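Local coordinates for protein COG0778: Nitroreductase (Streptococcus pneumoniae, PDB 2B67) that binds flavin mononucleotide and, as a member of the nitroreductase family, probably catalyses NAD(P)H-dependent reduction of its substrates, at residues K12-V24 and T181-R194. Numbering follows the deposited sequence.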
# COMPACT_ATOMS: atom_id res chain seq x y z
N LYS A 12 12.35 -7.16 -10.85
CA LYS A 12 13.17 -6.02 -11.22
C LYS A 12 12.96 -4.71 -10.46
O LYS A 12 13.68 -3.76 -10.73
CB LYS A 12 13.21 -5.81 -12.73
CG LYS A 12 11.92 -5.68 -13.39
CD LYS A 12 12.08 -6.23 -14.83
CE LYS A 12 11.29 -5.39 -15.80
NZ LYS A 12 10.86 -6.26 -16.91
N ARG A 13 12.01 -4.66 -9.53
CA ARG A 13 11.88 -3.50 -8.65
C ARG A 13 12.94 -3.62 -7.55
O ARG A 13 13.01 -4.63 -6.87
CB ARG A 13 10.48 -3.38 -8.06
CG ARG A 13 10.25 -2.08 -7.28
CD ARG A 13 9.51 -2.26 -5.97
NE ARG A 13 9.87 -3.46 -5.21
CZ ARG A 13 10.81 -3.54 -4.27
NH1 ARG A 13 11.55 -2.50 -3.95
NH2 ARG A 13 11.00 -4.69 -3.64
N HIS A 14 13.77 -2.60 -7.38
CA HIS A 14 14.74 -2.59 -6.29
C HIS A 14 14.67 -1.24 -5.60
O HIS A 14 14.21 -0.26 -6.18
CB HIS A 14 16.16 -2.88 -6.82
CG HIS A 14 16.32 -4.26 -7.39
ND1 HIS A 14 16.41 -4.51 -8.75
CD2 HIS A 14 16.39 -5.48 -6.79
CE1 HIS A 14 16.53 -5.81 -8.96
NE2 HIS A 14 16.52 -6.42 -7.79
N ALA A 15 15.12 -1.18 -4.35
CA ALA A 15 15.28 0.09 -3.66
C ALA A 15 16.50 0.77 -4.26
O ALA A 15 17.64 0.39 -3.98
CB ALA A 15 15.48 -0.14 -2.16
N THR A 16 16.27 1.77 -5.09
CA THR A 16 17.36 2.46 -5.81
C THR A 16 17.88 3.66 -5.00
O THR A 16 17.12 4.57 -4.64
CB THR A 16 16.89 2.94 -7.20
OG1 THR A 16 16.26 1.85 -7.89
CG2 THR A 16 18.04 3.48 -8.03
N LYS A 17 19.19 3.65 -4.74
CA LYS A 17 19.81 4.68 -3.94
C LYS A 17 20.81 5.53 -4.71
O LYS A 17 21.13 6.62 -4.27
CB LYS A 17 20.43 4.06 -2.70
CG LYS A 17 19.35 3.62 -1.71
CD LYS A 17 19.84 2.72 -0.60
CE LYS A 17 18.66 1.90 -0.11
NZ LYS A 17 18.44 2.09 1.36
N HIS A 18 21.28 5.07 -5.87
CA HIS A 18 22.23 5.85 -6.65
C HIS A 18 21.75 5.87 -8.07
O HIS A 18 21.41 4.83 -8.64
CB HIS A 18 23.66 5.29 -6.53
CG HIS A 18 24.19 5.28 -5.12
ND1 HIS A 18 24.26 4.13 -4.36
CD2 HIS A 18 24.62 6.29 -4.32
CE1 HIS A 18 24.74 4.43 -3.16
NE2 HIS A 18 24.96 5.73 -3.11
N PHE A 19 21.69 7.07 -8.63
CA PHE A 19 21.06 7.33 -9.92
C PHE A 19 22.10 7.84 -10.93
O PHE A 19 23.04 8.53 -10.57
CB PHE A 19 19.97 8.39 -9.75
CG PHE A 19 18.89 8.00 -8.76
CD1 PHE A 19 18.90 8.49 -7.45
CD2 PHE A 19 17.86 7.16 -9.15
CE1 PHE A 19 17.88 8.12 -6.50
CE2 PHE A 19 16.83 6.77 -8.21
CZ PHE A 19 16.84 7.29 -6.91
N THR A 20 21.88 7.52 -12.20
CA THR A 20 22.67 8.06 -13.29
C THR A 20 22.16 9.48 -13.54
O THR A 20 21.21 9.94 -12.87
CB THR A 20 22.52 7.21 -14.57
OG1 THR A 20 21.23 7.43 -15.15
CG2 THR A 20 22.70 5.73 -14.26
N ASP A 21 22.78 10.16 -14.50
CA ASP A 21 22.38 11.50 -14.90
C ASP A 21 21.35 11.53 -16.03
O ASP A 21 20.99 12.61 -16.51
CB ASP A 21 23.63 12.31 -15.30
CG ASP A 21 24.66 12.33 -14.20
OD1 ASP A 21 24.34 12.89 -13.13
OD2 ASP A 21 25.76 11.73 -14.38
N LYS A 22 20.87 10.36 -16.46
CA LYS A 22 19.83 10.30 -17.48
C LYS A 22 18.57 11.04 -17.01
O LYS A 22 18.11 10.88 -15.86
CB LYS A 22 19.46 8.83 -17.85
CG LYS A 22 18.38 8.74 -18.96
CD LYS A 22 18.08 7.31 -19.38
CE LYS A 22 16.94 7.27 -20.37
NZ LYS A 22 16.55 5.84 -20.66
N LEU A 23 18.02 11.83 -17.93
CA LEU A 23 16.91 12.69 -17.66
C LEU A 23 15.62 11.84 -17.53
O LEU A 23 15.48 10.82 -18.20
CB LEU A 23 16.79 13.72 -18.80
CG LEU A 23 17.95 14.72 -19.04
CD1 LEU A 23 17.60 15.64 -20.19
CD2 LEU A 23 18.21 15.54 -17.77
N VAL A 24 14.72 12.23 -16.64
CA VAL A 24 13.46 11.52 -16.49
C VAL A 24 12.37 12.36 -17.14
O VAL A 24 12.08 13.45 -16.67
CB VAL A 24 13.11 11.24 -14.99
CG1 VAL A 24 11.66 10.67 -14.88
CG2 VAL A 24 14.12 10.30 -14.36
N THR A 181 11.83 8.78 -4.50
CA THR A 181 12.83 9.25 -5.46
C THR A 181 12.69 8.52 -6.78
O THR A 181 12.34 7.34 -6.80
CB THR A 181 14.25 9.07 -4.94
OG1 THR A 181 14.43 7.70 -4.53
CG2 THR A 181 14.50 10.07 -3.74
N VAL A 182 12.96 9.22 -7.87
CA VAL A 182 12.73 8.65 -9.20
C VAL A 182 13.94 8.90 -10.08
O VAL A 182 14.43 10.03 -10.16
CB VAL A 182 11.45 9.19 -9.86
CG1 VAL A 182 11.19 8.44 -11.17
CG2 VAL A 182 10.24 8.97 -8.89
N GLY A 183 14.44 7.84 -10.69
CA GLY A 183 15.58 7.98 -11.58
C GLY A 183 16.06 6.67 -12.10
O GLY A 183 15.62 5.59 -11.67
N TYR A 184 17.00 6.74 -13.03
CA TYR A 184 17.63 5.54 -13.55
C TYR A 184 18.78 5.15 -12.65
O TYR A 184 19.48 6.02 -12.13
CB TYR A 184 18.08 5.80 -14.98
CG TYR A 184 16.92 6.05 -15.89
CD1 TYR A 184 16.47 7.35 -16.14
CD2 TYR A 184 16.24 4.98 -16.48
CE1 TYR A 184 15.39 7.57 -17.00
CE2 TYR A 184 15.16 5.20 -17.33
CZ TYR A 184 14.74 6.50 -17.59
OH TYR A 184 13.66 6.72 -18.42
N THR A 185 18.98 3.85 -12.49
CA THR A 185 19.90 3.29 -11.49
C THR A 185 21.33 3.11 -12.00
O THR A 185 21.55 2.53 -13.06
CB THR A 185 19.45 1.90 -11.10
OG1 THR A 185 18.04 1.91 -10.84
CG2 THR A 185 20.25 1.40 -9.88
N ASP A 186 22.28 3.56 -11.18
CA ASP A 186 23.70 3.50 -11.51
C ASP A 186 24.42 2.29 -10.87
O ASP A 186 25.66 2.24 -10.82
CB ASP A 186 24.39 4.82 -11.13
CG ASP A 186 25.71 5.04 -11.91
OD1 ASP A 186 25.75 4.77 -13.15
OD2 ASP A 186 26.70 5.47 -11.28
N GLU A 187 23.66 1.30 -10.41
CA GLU A 187 24.25 0.08 -9.88
C GLU A 187 23.35 -1.13 -9.97
O GLU A 187 22.14 -1.04 -9.75
CB GLU A 187 24.77 0.26 -8.44
CG GLU A 187 23.94 1.19 -7.56
CD GLU A 187 24.25 1.08 -6.07
OE1 GLU A 187 25.44 1.06 -5.68
OE2 GLU A 187 23.29 1.04 -5.29
N LYS A 188 23.95 -2.27 -10.31
CA LYS A 188 23.26 -3.56 -10.25
C LYS A 188 22.88 -3.80 -8.80
O LYS A 188 23.71 -3.65 -7.89
CB LYS A 188 24.13 -4.73 -10.77
CG LYS A 188 25.65 -4.47 -10.97
CD LYS A 188 26.39 -3.94 -9.72
CE LYS A 188 27.33 -2.78 -10.10
NZ LYS A 188 27.46 -1.79 -8.99
N LEU A 189 21.61 -4.13 -8.57
CA LEU A 189 21.23 -4.50 -7.22
C LEU A 189 20.69 -5.90 -7.08
O LEU A 189 20.07 -6.45 -7.99
CB LEU A 189 20.32 -3.46 -6.56
CG LEU A 189 21.15 -2.47 -5.73
CD1 LEU A 189 20.43 -1.11 -5.68
CD2 LEU A 189 21.46 -3.03 -4.32
N GLU A 190 20.98 -6.48 -5.92
CA GLU A 190 20.52 -7.81 -5.59
C GLU A 190 19.20 -7.70 -4.84
O GLU A 190 18.97 -6.72 -4.13
CB GLU A 190 21.55 -8.55 -4.73
CG GLU A 190 22.72 -9.16 -5.52
CD GLU A 190 22.26 -10.12 -6.61
OE1 GLU A 190 21.23 -10.80 -6.42
OE2 GLU A 190 22.93 -10.20 -7.66
N PRO A 191 18.32 -8.69 -5.02
CA PRO A 191 17.12 -8.79 -4.21
C PRO A 191 17.46 -8.82 -2.74
O PRO A 191 18.37 -9.55 -2.34
CB PRO A 191 16.51 -10.14 -4.63
CG PRO A 191 17.57 -10.82 -5.43
CD PRO A 191 18.40 -9.77 -6.02
N SER A 192 16.76 -8.01 -1.95
CA SER A 192 16.93 -8.03 -0.51
C SER A 192 16.16 -9.20 0.07
O SER A 192 15.34 -9.83 -0.61
CB SER A 192 16.45 -6.72 0.11
OG SER A 192 15.15 -6.41 -0.34
N TYR A 193 16.43 -9.48 1.33
CA TYR A 193 15.91 -10.64 2.01
C TYR A 193 14.40 -10.59 2.26
O TYR A 193 13.87 -9.58 2.67
CB TYR A 193 16.64 -10.82 3.35
CG TYR A 193 16.14 -12.02 4.10
CD1 TYR A 193 15.24 -11.87 5.15
CD2 TYR A 193 16.51 -13.31 3.70
CE1 TYR A 193 14.75 -12.99 5.83
CE2 TYR A 193 16.03 -14.43 4.36
CZ TYR A 193 15.16 -14.26 5.41
OH TYR A 193 14.67 -15.35 6.06
N ARG A 194 13.72 -11.71 2.01
CA ARG A 194 12.33 -11.86 2.42
C ARG A 194 12.21 -13.15 3.20
O ARG A 194 12.78 -14.16 2.81
CB ARG A 194 11.40 -11.92 1.20
CG ARG A 194 11.32 -10.61 0.40
CD ARG A 194 10.80 -9.43 1.25
NE ARG A 194 10.63 -8.28 0.37
CZ ARG A 194 11.60 -7.44 0.02
NH1 ARG A 194 11.33 -6.46 -0.83
NH2 ARG A 194 12.83 -7.57 0.52
O HOH W 1 16.86 7.12 -3.64
O HOH W 2 16.19 -0.13 -10.22
O HOH W 3 21.24 2.13 -6.42
O HOH W 4 25.43 7.63 -9.21
O HOH W 5 18.31 9.26 -13.64
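Phe19 and Thr185 form a single backbone bridge where the loop after helix 5-12 meets the chain leaving strand 174-183, at one end of the FMN-binding alpha-beta sandwich of the nitroreductase fold. Thr20 N donates to Tyr184 O (2.8 Å), and Asp186 N donates to His18 O (3.0 Å). With CG anti to the carbonyl carbon and beside the backbone N (chi1 -59°), the Phe19 ring is turned back onto residues 181-183: CD2 is 3.4 Å from Gly183 CA, so the ring packs directly on the glycine backbone, and at the far end Thr181 OG1 meets the ring edge at CZ. On the outer side Lys22, fully extended with CG anti to the backbone N (chi1 -178°), runs obliquely over one face of the Tyr184 ring. Its CD sits 3.6 Å from the ring centroid in a CH-pi contact, and NZ, 4.0 Å from that centroid, adds a cation-pi interaction; Val24 CG2 touches CE1 of Tyr184. Thr20 OG1 accepts from Lys22 N in an ST turn. Thr16 CG2 meets OG1 and CG2 of Thr185, and a water links the two OG1 atoms. Nearer the flavin, Leu189 O lies over one face of the His14 ring. Arg13 and Arg194 converge on the FMN phosphate, each making a salt bridge to it, and both also donate to Leu38 O of the second subunit. His18 ND1 makes a weak in-plane bond to Glu187 OE2 (3.4 Å), the carboxylate turned 80° from the ring, and a water joins that same oxygen to His18 N.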